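LupI (PDB 6IY4) probably inhibits metalloendopeptidases as a small periplasmic beta-barrel protein of the Inh family of protease inhibitors. Local coordinates at residues L1-Q15 / Y78-R92. Residues are numbered along the deposited sequence; the frame is centred on the assembly and turned at random.
Sequences LSPAQVAGSWTFYVQ and YEGSVEGSKTLVMQR
T11 and Q91, like Y13 and V89, are hydrogen-bonded pairs joining 8-14 and 86-92, the first and last strands of the antiparallel sheet, as in the beta-barrel of Inh-family inhibitors. The register rests on the four bonds of these pairs plus Q15 N to T87 O; V89 N to Y13 O measures 2.8 Å and is nearly straight (171°).

Apolar packing divides between the two faces. On the face carrying F12, L88 and M90, the methionine serves two rings: CB lies over the F12 face, 3.9 Å from the ring centroid, while CE covers one face of the W10 indole, and SD makes oblique Met-aromatic contacts with both. On the face of T11, Y13, V89 and Q91, Y13 CG sits between backbone N and carbonyl carbon (chi1 63°), laying the phenol over V89 CB.

Against the opposite indole face, R92 CG stands 3.5 Å from the centroid of the W10 six-membered ring. W10 NE1 donates to V6 O (2.8 Å, N-H...O 151°), the oxygen lying in the ring plane. Replacing W10 with an alanine would probably open a gap between M90 and R92 and leave V6 O without its indole donor.

Polar contacts fix the arginine end: R92 NH1 and NH2 grip A7 O from one face of its carbonyl plane, at 3.0 and 3.1 Å, while water 1 bridges NH1 to S9 O.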
loop_
_atom_site.group_PDB
_atom_site.type_symbol
_atom_site.label_atom_id
_atom_site.label_comp_id
_atom_site.label_asym_id
_atom_site.label_seq_id
_atom_site.Cartn_x
_atom_site.Cartn_y
_atom_site.Cartn_z
ATOM N N LEU A 1 -14.084 4.361 -4.355
ATOM C CA LEU A 1 -13.213 5.585 -4.407
ATOM C C LEU A 1 -12.449 5.577 -5.735
ATOM O O LEU A 1 -11.934 4.508 -6.080
ATOM C CB LEU A 1 -12.246 5.556 -3.214
ATOM C CG LEU A 1 -12.843 5.654 -1.801
ATOM C CD1 LEU A 1 -11.754 5.526 -0.747
ATOM C CD2 LEU A 1 -13.607 6.955 -1.569
ATOM N N SER A 2 -12.447 6.682 -6.482
ATOM C CA SER A 2 -11.642 6.886 -7.707
ATOM C C SER A 2 -10.166 6.924 -7.325
ATOM O O SER A 2 -9.779 7.235 -6.181
ATOM C CB SER A 2 -12.012 8.154 -8.411
ATOM O OG SER A 2 -11.646 9.269 -7.583
ATOM N N PRO A 3 -9.243 6.710 -8.269
ATOM C CA PRO A 3 -7.840 6.987 -7.970
ATOM C C PRO A 3 -7.600 8.371 -7.355
ATOM O O PRO A 3 -6.773 8.505 -6.447
ATOM C CB PRO A 3 -7.172 6.855 -9.340
ATOM C CG PRO A 3 -8.018 5.794 -10.030
ATOM C CD PRO A 3 -9.444 6.070 -9.584
ATOM N N ALA A 4 -8.272 9.414 -7.845
ATOM C CA ALA A 4 -8.010 10.775 -7.321
ATOM C C ALA A 4 -8.337 10.825 -5.820
ATOM O O ALA A 4 -7.720 11.631 -5.080
ATOM C CB ALA A 4 -8.814 11.786 -8.107
ATOM N N GLN A 5 -9.277 10.005 -5.351
ATOM C CA GLN A 5 -9.707 10.012 -3.933
ATOM C C GLN A 5 -8.782 9.170 -3.045
ATOM O O GLN A 5 -8.915 9.225 -1.763
ATOM C CB GLN A 5 -11.180 9.604 -3.870
ATOM C CG GLN A 5 -12.082 10.734 -4.330
ATOM C CD GLN A 5 -11.986 11.884 -3.353
ATOM O OE1 GLN A 5 -12.214 11.710 -2.162
ATOM N NE2 GLN A 5 -11.462 13.003 -3.815
ATOM N N VAL A 6 -7.881 8.391 -3.660
ATOM C CA VAL A 6 -6.944 7.511 -2.906
ATOM C C VAL A 6 -5.531 8.062 -3.058
ATOM O O VAL A 6 -4.714 7.766 -2.205
ATOM C CB VAL A 6 -7.046 6.069 -3.450
ATOM C CG1 VAL A 6 -6.058 5.104 -2.807
ATOM C CG2 VAL A 6 -8.448 5.525 -3.348
ATOM N N ALA A 7 -5.261 8.922 -4.024
ATOM C CA ALA A 7 -3.881 9.383 -4.298
ATOM C C ALA A 7 -3.432 10.343 -3.208
ATOM O O ALA A 7 -4.240 11.036 -2.583
ATOM C CB ALA A 7 -3.769 10.042 -5.641
ATOM N N GLY A 8 -2.145 10.376 -2.984
ATOM C CA GLY A 8 -1.512 11.311 -2.069
ATOM C C GLY A 8 -0.539 10.627 -1.157
ATOM O O GLY A 8 -0.038 9.527 -1.490
ATOM N N SER A 9 -0.217 11.308 -0.074
ATOM C CA SER A 9 0.799 10.855 0.903
ATOM C C SER A 9 0.255 9.736 1.808
ATOM O O SER A 9 -0.796 9.915 2.468
ATOM C CB SER A 9 1.267 11.998 1.737
ATOM O OG SER A 9 2.326 11.566 2.557
ATOM N N TRP A 10 0.943 8.613 1.868
ATOM C CA TRP A 10 0.557 7.472 2.715
ATOM C C TRP A 10 1.762 7.006 3.504
ATOM O O TRP A 10 2.864 6.919 2.945
ATOM C CB TRP A 10 -0.004 6.331 1.881
ATOM C CG TRP A 10 -1.353 6.600 1.287
ATOM C CD1 TRP A 10 -1.607 7.247 0.112
ATOM C CD2 TRP A 10 -2.635 6.250 1.842
ATOM N NE1 TRP A 10 -2.946 7.313 -0.113
ATOM C CE2 TRP A 10 -3.602 6.715 0.913
ATOM C CE3 TRP A 10 -3.063 5.583 2.999
ATOM C CZ2 TRP A 10 -4.963 6.501 1.120
ATOM C CZ3 TRP A 10 -4.409 5.370 3.184
ATOM C CH2 TRP A 10 -5.335 5.834 2.260
ATOM N N THR A 11 1.507 6.559 4.717
ATOM C CA THR A 11 2.546 6.000 5.602
ATOM C C THR A 11 2.278 4.516 5.779
ATOM O O THR A 11 1.126 4.145 6.121
ATOM C CB THR A 11 2.545 6.714 6.943
ATOM O OG1 THR A 11 2.781 8.100 6.654
ATOM C CG2 THR A 11 3.642 6.173 7.819
ATOM N N PHE A 12 3.277 3.716 5.461
ATOM C CA PHE A 12 3.227 2.246 5.526
ATOM C C PHE A 12 4.051 1.778 6.727
ATOM O O PHE A 12 5.175 2.264 6.912
ATOM C CB PHE A 12 3.817 1.628 4.262
ATOM C CG PHE A 12 2.991 1.787 3.017
ATOM C CD1 PHE A 12 3.009 2.981 2.309
ATOM C CD2 PHE A 12 2.223 0.751 2.533
ATOM C CE1 PHE A 12 2.277 3.121 1.146
ATOM C CE2 PHE A 12 1.455 0.909 1.385
ATOM C CZ PHE A 12 1.510 2.088 0.694
ATOM N N TYR A 13 3.540 0.761 7.395
ATOM C CA TYR A 13 4.306 0.064 8.449
ATOM C C TYR A 13 3.694 -1.305 8.706
ATOM O O TYR A 13 2.495 -1.514 8.435
ATOM C CB TYR A 13 4.365 0.893 9.724
ATOM C CG TYR A 13 3.054 1.177 10.400
ATOM C CD1 TYR A 13 2.316 2.275 10.032
ATOM C CD2 TYR A 13 2.570 0.360 11.392
ATOM C CE1 TYR A 13 1.110 2.559 10.653
ATOM C CE2 TYR A 13 1.357 0.619 12.011
ATOM C CZ TYR A 13 0.651 1.743 11.662
ATOM O OH TYR A 13 -0.541 2.043 12.252
ATOM N N VAL A 14 4.485 -2.185 9.268
ATOM C CA VAL A 14 3.997 -3.511 9.685
ATOM C C VAL A 14 3.501 -3.354 11.129
ATOM O O VAL A 14 4.217 -2.793 12.012
ATOM C CB VAL A 14 5.092 -4.587 9.579
ATOM C CG1 VAL A 14 4.635 -5.904 10.184
ATOM C CG2 VAL A 14 5.564 -4.818 8.156
ATOM N N GLN A 15 2.299 -3.828 11.382
ATOM C CA GLN A 15 1.694 -3.743 12.721
ATOM C C GLN A 15 2.650 -4.379 13.726
ATOM O O GLN A 15 3.149 -5.484 13.415
ATOM C CB GLN A 15 0.367 -4.487 12.774
ATOM C CG GLN A 15 -0.405 -4.246 14.050
ATOM C CD GLN A 15 -1.603 -3.398 13.705
ATOM O OE1 GLN A 15 -2.648 -3.888 13.247
ATOM N NE2 GLN A 15 -1.413 -2.101 13.830
ATOM N N TYR A 78 -5.936 1.587 5.217
ATOM C CA TYR A 78 -6.077 0.210 4.693
ATOM C C TYR A 78 -5.189 -0.723 5.497
ATOM O O TYR A 78 -4.167 -0.304 6.016
ATOM C CB TYR A 78 -5.655 0.127 3.233
ATOM C CG TYR A 78 -6.439 0.938 2.250
ATOM C CD1 TYR A 78 -6.029 2.207 1.923
ATOM C CD2 TYR A 78 -7.530 0.406 1.608
ATOM C CE1 TYR A 78 -6.706 2.951 0.970
ATOM C CE2 TYR A 78 -8.235 1.142 0.686
ATOM C CZ TYR A 78 -7.819 2.422 0.366
ATOM O OH TYR A 78 -8.473 3.205 -0.535
ATOM N N GLU A 79 -5.593 -1.998 5.591
ATOM C CA GLU A 79 -4.794 -3.052 6.252
ATOM C C GLU A 79 -4.791 -4.321 5.402
ATOM O O GLU A 79 -5.858 -4.697 4.931
ATOM C CB GLU A 79 -5.380 -3.364 7.622
ATOM C CG GLU A 79 -5.207 -2.233 8.584
ATOM C CD GLU A 79 -5.929 -2.484 9.887
ATOM O OE1 GLU A 79 -6.494 -3.590 10.032
ATOM O OE2 GLU A 79 -6.007 -1.554 10.703
ATOM N N GLY A 80 -3.622 -4.906 5.174
ATOM C CA GLY A 80 -3.521 -6.100 4.340
ATOM C C GLY A 80 -2.762 -7.187 5.056
ATOM O O GLY A 80 -1.770 -6.902 5.757
ATOM N N SER A 81 -3.247 -8.415 4.894
ATOM C CA SER A 81 -2.692 -9.627 5.526
ATOM C C SER A 81 -1.508 -10.063 4.697
ATOM O O SER A 81 -1.726 -10.484 3.559
ATOM C CB SER A 81 -3.694 -10.725 5.582
ATOM O OG SER A 81 -4.783 -10.379 6.431
ATOM N N VAL A 82 -0.329 -10.015 5.276
ATOM C CA VAL A 82 0.908 -10.437 4.567
ATOM C C VAL A 82 1.278 -11.861 4.991
ATOM O O VAL A 82 0.968 -12.208 6.107
ATOM C CB VAL A 82 2.047 -9.456 4.846
ATOM C CG1 VAL A 82 3.307 -9.904 4.140
ATOM C CG2 VAL A 82 1.686 -8.050 4.407
ATOM N N GLU A 83 1.953 -12.611 4.109
ATOM C CA GLU A 83 2.623 -13.912 4.416
ATOM C C GLU A 83 3.458 -13.771 5.693
ATOM O O GLU A 83 4.023 -12.691 5.928
ATOM C CB GLU A 83 3.567 -14.349 3.290
ATOM C CG GLU A 83 2.900 -14.459 1.926
ATOM C CD GLU A 83 3.785 -15.014 0.821
ATOM O OE1 GLU A 83 3.850 -16.261 0.689
ATOM O OE2 GLU A 83 4.406 -14.196 0.094
ATOM N N GLY A 84 3.533 -14.833 6.493
ATOM C CA GLY A 84 4.179 -14.805 7.816
ATOM C C GLY A 84 3.267 -14.191 8.860
ATOM O O GLY A 84 3.799 -13.740 9.883
ATOM N N SER A 85 1.945 -14.179 8.603
ATOM C CA SER A 85 0.866 -13.667 9.501
ATOM C C SER A 85 1.188 -12.259 10.024
ATOM O O SER A 85 0.984 -11.977 11.224
ATOM C CB SER A 85 0.586 -14.624 10.622
ATOM O OG SER A 85 -0.701 -15.190 10.452
ATOM N N LYS A 86 1.665 -11.395 9.141
ATOM C CA LYS A 86 1.908 -9.974 9.468
ATOM C C LYS A 86 0.736 -9.162 8.886
ATOM O O LYS A 86 0.020 -9.701 8.013
ATOM C CB LYS A 86 3.297 -9.611 8.940
ATOM C CG LYS A 86 4.432 -10.365 9.625
ATOM C CD LYS A 86 4.681 -9.879 11.043
ATOM C CE LYS A 86 5.108 -10.967 12.009
ATOM N NZ LYS A 86 5.024 -10.489 13.412
ATOM N N THR A 87 0.528 -7.941 9.389
ATOM C CA THR A 87 -0.454 -6.963 8.843
ATOM C C THR A 87 0.319 -5.720 8.382
ATOM O O THR A 87 1.087 -5.171 9.170
ATOM C CB THR A 87 -1.542 -6.549 9.833
ATOM O OG1 THR A 87 -2.132 -7.792 10.201
ATOM C CG2 THR A 87 -2.571 -5.623 9.229
ATOM N N LEU A 88 0.149 -5.352 7.129
ATOM C CA LEU A 88 0.711 -4.090 6.596
ATOM C C LEU A 88 -0.390 -3.068 6.696
ATOM O O LEU A 88 -1.521 -3.326 6.232
ATOM C CB LEU A 88 1.146 -4.253 5.144
ATOM C CG LEU A 88 1.784 -3.025 4.506
ATOM C CD1 LEU A 88 3.093 -2.693 5.166
ATOM C CD2 LEU A 88 1.992 -3.243 3.030
ATOM N N VAL A 89 -0.068 -1.979 7.350
ATOM C CA VAL A 89 -0.987 -0.852 7.565
ATOM C C VAL A 89 -0.557 0.267 6.633
ATOM O O VAL A 89 0.662 0.513 6.496
ATOM C CB VAL A 89 -0.910 -0.393 9.035
ATOM C CG1 VAL A 89 -1.828 0.786 9.285
ATOM C CG2 VAL A 89 -1.242 -1.547 9.980
ATOM N N MET A 90 -1.524 0.915 6.002
ATOM C CA MET A 90 -1.226 2.145 5.245
ATOM C C MET A 90 -2.236 3.186 5.720
ATOM O O MET A 90 -3.425 2.904 5.821
ATOM C CB MET A 90 -1.168 1.928 3.725
ATOM C CG MET A 90 -2.397 1.696 3.101
ATOM S SD MET A 90 -2.125 1.272 1.319
ATOM C CE MET A 90 -2.060 2.870 0.528
ATOM N N GLN A 91 -1.749 4.342 6.101
ATOM C CA GLN A 91 -2.622 5.384 6.672
ATOM C C GLN A 91 -2.161 6.700 6.105
ATOM O O GLN A 91 -0.963 6.888 6.042
ATOM C CB GLN A 91 -2.445 5.547 8.167
ATOM C CG GLN A 91 -2.981 4.421 8.997
ATOM C CD GLN A 91 -2.803 4.874 10.425
ATOM O OE1 GLN A 91 -1.706 4.799 10.987
ATOM N NE2 GLN A 91 -3.873 5.437 10.975
ATOM N N ARG A 92 -3.082 7.583 5.787
ATOM C CA ARG A 92 -2.675 8.938 5.348
ATOM C C ARG A 92 -2.027 9.669 6.522
ATOM O O ARG A 92 -2.458 9.493 7.674
ATOM C CB ARG A 92 -3.867 9.716 4.808
ATOM C CG ARG A 92 -4.389 9.231 3.470
ATOM C CD ARG A 92 -5.507 10.091 2.987
ATOM N NE ARG A 92 -6.041 9.801 1.688
ATOM C CZ ARG A 92 -5.587 10.244 0.533
ATOM N NH1 ARG A 92 -4.460 10.941 0.421
ATOM N NH2 ARG A 92 -6.268 9.963 -0.552
HETATM O O HOH W 1 -2.575 11.947 2.371
HETATM O O HOH W 2 1.743 -7.374 11.908
#